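Local coordinates for conserved hypothetical protein (Streptococcus pneumoniae, PDB 2GK4) that is of unknown function but probably acts in coenzyme A synthesis, as a phosphopantothenoylcysteine synthetase of the DNA/pantothenate metabolism flavoprotein family, at residues Tyr101-Gly104 with Leu105-Gln109; Ser129-Glu132 with Val133-Leu136. One frame throughout, in Å; residues are numbered along the deposited sequence. Where two conformers were deposited one is given.

How the contacts relate
Both contacts are local and largely buried. Their centres lie about 7 Å apart, in the two-stranded extension of the chain. Contact 1 closes the end of strand 97-104 against helix 105-110. Contact 2 sits at the start of strand 133-140, the antiparallel neighbour of 97-104. Thr103 O to Val135 N and Leu105 N to Val133 O are probable hydrogen bonds that tie the two together. Contact 1 combines a tyrosine-carboxylate pair with methyl packing and a helix start. Contact 2 has one weak amide-carboxylate bond, and its Glu132 is exposed. A like-charge approach of Glu106 to Asp131 is doubtful, since Glu106 has two conformers. Both touch the second subunit, and contact 2 joins its sheet.

Contact 1 of 2, residues Tyr101-Gly104 with Leu105-Gln109; sequences YMTG and LEEVQ
Tyr101 and Glu107 both set CG anti to the backbone N, at chi1 -174° and -167°. The glutamate chain is extended beyond CG, and its carboxylate reaches back from the helix. The ring from the strand and the carboxylate from the helix thus meet at the tyrosine hydroxyl, coming from opposite directions. Tyr101 OH lies 2.9 Å from Glu107 OE1 and also 2.9 Å from Glu107 OE2. The position of OE1 is the less certain of the two, because it crowds Thr103 OG1 too closely in the model. The carboxylate plane is turned 82° from the ring.

Beside this pair, Thr103 and Val108 bring methyls together. Thr103 CG2 is 3.5 Å from Val108 CG2. The same valine methyl lies 3.6 Å from Gly104 O. Gly104 is the N-cap residue, and its carbonyl starts the helical bonding: Val108 N donates to Gly104 O at 3.5 Å, a weak bond.

Lys126 may add weak bonds from its backbone, through N to Glu107 OE1 and through O to Thr103 OG1, but both are doubtful because of that crowding. The ring of Phe117 meets that of Tyr101 with nearly parallel planes. Leu114 of the second subunit packs on Leu105 and Val108. The whole is a tight strand-to-helix junction: a beta strand passes through an N-cap glycine into a short helix that packs back on the strand, beside the dimer interface.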
loop_
_atom_site.group_PDB
_atom_site.type_symbol
_atom_site.label_atom_id
_atom_site.label_comp_id
_atom_site.label_asym_id
_atom_site.label_seq_id
_atom_site.Cartn_x
_atom_site.Cartn_y
_atom_site.Cartn_z
ATOM N N TYR A 101 -7.929 12.425 9.989
ATOM C CA TYR A 101 -7.060 13.078 10.963
ATOM C C TYR A 101 -6.229 12.050 11.695
ATOM O O TYR A 101 -6.751 11.045 12.169
ATOM C CB TYR A 101 -7.918 13.851 11.957
ATOM C CG TYR A 101 -7.155 14.707 12.939
ATOM C CD1 TYR A 101 -7.144 14.390 14.291
ATOM C CD2 TYR A 101 -6.477 15.854 12.523
ATOM C CE1 TYR A 101 -6.462 15.201 15.222
ATOM C CE2 TYR A 101 -5.800 16.673 13.449
ATOM C CZ TYR A 101 -5.793 16.327 14.794
ATOM O OH TYR A 101 -5.141 17.125 15.735
HETATM N N MSE A 102 -4.929 12.313 11.778
HETATM C CA MSE A 102 -3.977 11.403 12.399
HETATM C C MSE A 102 -3.284 12.152 13.527
HETATM O O MSE A 102 -2.766 13.248 13.320
HETATM C CB MSE A 102 -2.941 10.972 11.356
HETATM C CG MSE A 102 -1.664 10.342 11.901
HETATM SE SE MSE A 102 -1.788 8.428 11.917
HETATM C CE MSE A 102 -2.476 8.211 13.388
ATOM N N THR A 103 -3.281 11.579 14.721
ATOM C CA THR A 103 -2.710 12.280 15.878
ATOM C C THR A 103 -2.116 11.305 16.909
ATOM O O THR A 103 -2.168 10.099 16.721
ATOM C CB THR A 103 -3.755 13.235 16.533
ATOM O OG1 THR A 103 -3.100 14.180 17.386
ATOM C CG2 THR A 103 -4.794 12.461 17.338
ATOM N N GLY A 104 -1.548 11.851 17.984
ATOM C CA GLY A 104 -0.994 11.039 19.094
ATOM C C GLY A 104 -2.090 10.616 20.061
ATOM O O GLY A 104 -3.125 11.277 20.173
ATOM N N LEU A 105 -1.880 9.502 20.751
ATOM C CA LEU A 105 -2.865 9.012 21.724
ATOM C C LEU A 105 -3.215 10.052 22.810
ATOM O O LEU A 105 -4.371 10.128 23.240
ATOM C CB LEU A 105 -2.373 7.717 22.391
ATOM C CG LEU A 105 -3.358 6.996 23.324
ATOM C CD1 LEU A 105 -4.559 6.448 22.572
ATOM C CD2 LEU A 105 -2.646 5.875 24.096
ATOM N N GLU A 106 -2.220 10.824 23.236
ATOM C CA GLU A 106 -2.395 11.829 24.287
ATOM C C GLU A 106 -3.437 12.901 23.932
ATOM O O GLU A 106 -4.296 13.217 24.755
ATOM C CB GLU A 106 -1.047 12.455 24.671
ATOM C CG GLU A 106 -0.083 12.637 23.493
ATOM C CD GLU A 106 0.880 11.458 23.289
ATOM O OE1 GLU A 106 1.847 11.348 24.085
ATOM O OE2 GLU A 106 0.683 10.674 22.327
ATOM N N GLU A 107 -3.380 13.430 22.706
ATOM C CA GLU A 107 -4.407 14.378 22.216
ATOM C C GLU A 107 -5.807 13.748 22.245
ATOM O O GLU A 107 -6.783 14.401 22.630
ATOM C CB GLU A 107 -4.091 14.918 20.805
ATOM C CG GLU A 107 -4.969 16.133 20.431
ATOM C CD GLU A 107 -4.957 16.517 18.938
ATOM O OE1 GLU A 107 -4.147 15.998 18.159
ATOM O OE2 GLU A 107 -5.770 17.381 18.548
ATOM N N VAL A 108 -5.913 12.481 21.840
ATOM C CA VAL A 108 -7.196 11.759 21.886
ATOM C C VAL A 108 -7.684 11.583 23.334
ATOM O O VAL A 108 -8.855 11.801 23.643
ATOM C CB VAL A 108 -7.126 10.392 21.177
ATOM C CG1 VAL A 108 -8.517 9.709 21.136
ATOM C CG2 VAL A 108 -6.598 10.581 19.723
ATOM N N GLN A 109 -6.771 11.196 24.213
ATOM C CA GLN A 109 -7.100 11.029 25.627
ATOM C C GLN A 109 -7.616 12.310 26.291
ATOM O O GLN A 109 -8.466 12.252 27.190
ATOM C CB GLN A 109 -5.894 10.472 26.368
ATOM C CG GLN A 109 -5.802 8.965 26.218
ATOM C CD GLN A 109 -4.559 8.360 26.857
ATOM O OE1 GLN A 109 -3.459 8.908 26.757
ATOM N NE2 GLN A 109 -4.736 7.213 27.512
#

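Contact 2 of 2, residues Ser129-Glu132 with Val133-Leu136; sequences STDE and VQVL
This contact belongs to the loop-to-strand junction that leads into strand 133-140. Residues Asp131 to Gln134 form a turn close to type VIII, with Glu132 and Val133 at its two central positions, and the side chains of Asp131 and Gln134 meet across it. Gln134 NE2 donates to Asp131 OD1 at 3.4 Å. The bond is weak, though its N-H...O angle of 164° is nearly straight. Gln134 has chi1 at -68°, which sets CG beside the backbone N and anti to the carbonyl carbon; the extended chain beyond CG then carries the amide to the aspartate. The two side chains cross at about a right angle, and the amide and carboxylate planes are 66° apart. Nearer the backbone, Asp131 CB lies 3.9 Å from Gln134 CG. It also comes to 3.6 Å from Val133 O.

The stronger partner of Asp131 OD1 is the backbone N of Ser128, so the carboxylate bridges the preceding loop and the first part of the strand. Tyr97 of the second subunit bonds through its hydroxyl to Asp131 O. The arrangement is a beta turn leading into strand 133-140, which pairs antiparallel with strand 97-104 and also with a strand of the second subunit.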
loop_
_atom_site.group_PDB
_atom_site.type_symbol
_atom_site.label_atom_id
_atom_site.label_comp_id
_atom_site.label_asym_id
_atom_site.label_seq_id
_atom_site.Cartn_x
_atom_site.Cartn_y
_atom_site.Cartn_z
ATOM N N SER A 129 7.476 11.478 17.113
ATOM C CA SER A 129 8.114 10.160 17.106
ATOM C C SER A 129 8.200 9.564 18.522
ATOM O O SER A 129 8.423 8.355 18.690
ATOM C CB SER A 129 9.503 10.241 16.464
ATOM O OG SER A 129 10.330 11.178 17.141
ATOM N N THR A 130 8.004 10.411 19.533
ATOM C CA THR A 130 7.970 9.952 20.917
ATOM C C THR A 130 6.651 9.279 21.295
ATOM O O THR A 130 6.614 8.511 22.262
ATOM C CB THR A 130 8.296 11.088 21.933
ATOM O OG1 THR A 130 7.409 12.198 21.738
ATOM C CG2 THR A 130 9.736 11.560 21.769
ATOM N N ASP A 131 5.573 9.562 20.553
ATOM C CA ASP A 131 4.276 8.927 20.827
ATOM C C ASP A 131 4.455 7.420 20.787
ATOM O O ASP A 131 4.945 6.875 19.794
ATOM C CB ASP A 131 3.207 9.309 19.785
ATOM C CG ASP A 131 2.956 10.806 19.689
ATOM O OD1 ASP A 131 2.457 11.242 18.626
ATOM O OD2 ASP A 131 3.233 11.553 20.651
ATOM N N GLU A 132 4.076 6.737 21.854
ATOM C CA GLU A 132 4.051 5.288 21.801
ATOM C C GLU A 132 2.897 4.785 20.938
ATOM O O GLU A 132 2.941 3.676 20.412
ATOM C CB GLU A 132 3.952 4.686 23.198
ATOM C CG GLU A 132 5.223 3.946 23.633
ATOM C CD GLU A 132 5.525 2.729 22.748
ATOM O OE1 GLU A 132 4.595 1.914 22.482
ATOM O OE2 GLU A 132 6.696 2.599 22.314
ATOM N N VAL A 133 1.850 5.594 20.827
ATOM C CA VAL A 133 0.652 5.179 20.106
ATOM C C VAL A 133 0.177 6.325 19.242
ATOM O O VAL A 133 0.145 7.476 19.688
ATOM C CB VAL A 133 -0.478 4.723 21.089
ATOM C CG1 VAL A 133 -1.789 4.400 20.339
ATOM C CG2 VAL A 133 -0.053 3.504 21.881
ATOM N N GLN A 134 -0.189 6.026 17.999
ATOM C CA GLN A 134 -0.834 7.034 17.165
ATOM C C GLN A 134 -2.233 6.554 16.749
ATOM O O GLN A 134 -2.508 5.355 16.733
ATOM C CB GLN A 134 0.080 7.469 16.008
ATOM C CG GLN A 134 1.334 8.256 16.500
ATOM C CD GLN A 134 2.295 8.702 15.382
ATOM O OE1 GLN A 134 2.275 8.168 14.275
ATOM N NE2 GLN A 134 3.148 9.682 15.687
ATOM N N VAL A 135 -3.128 7.504 16.485
ATOM C CA VAL A 135 -4.540 7.206 16.314
ATOM C C VAL A 135 -5.022 7.891 15.051
ATOM O O VAL A 135 -4.864 9.104 14.911
ATOM C CB VAL A 135 -5.374 7.754 17.500
ATOM C CG1 VAL A 135 -6.840 7.385 17.342
ATOM C CG2 VAL A 135 -4.847 7.234 18.811
ATOM N N LEU A 136 -5.597 7.114 14.150
ATOM C CA LEU A 136 -6.122 7.640 12.882
ATOM C C LEU A 136 -7.650 7.554 12.869
ATOM O O LEU A 136 -8.203 6.477 13.113
ATOM C CB LEU A 136 -5.519 6.853 11.688
ATOM C CG LEU A 136 -6.104 7.191 10.302
ATOM C CD1 LEU A 136 -5.712 8.593 9.889
ATOM C CD2 LEU A 136 -5.669 6.136 9.252
#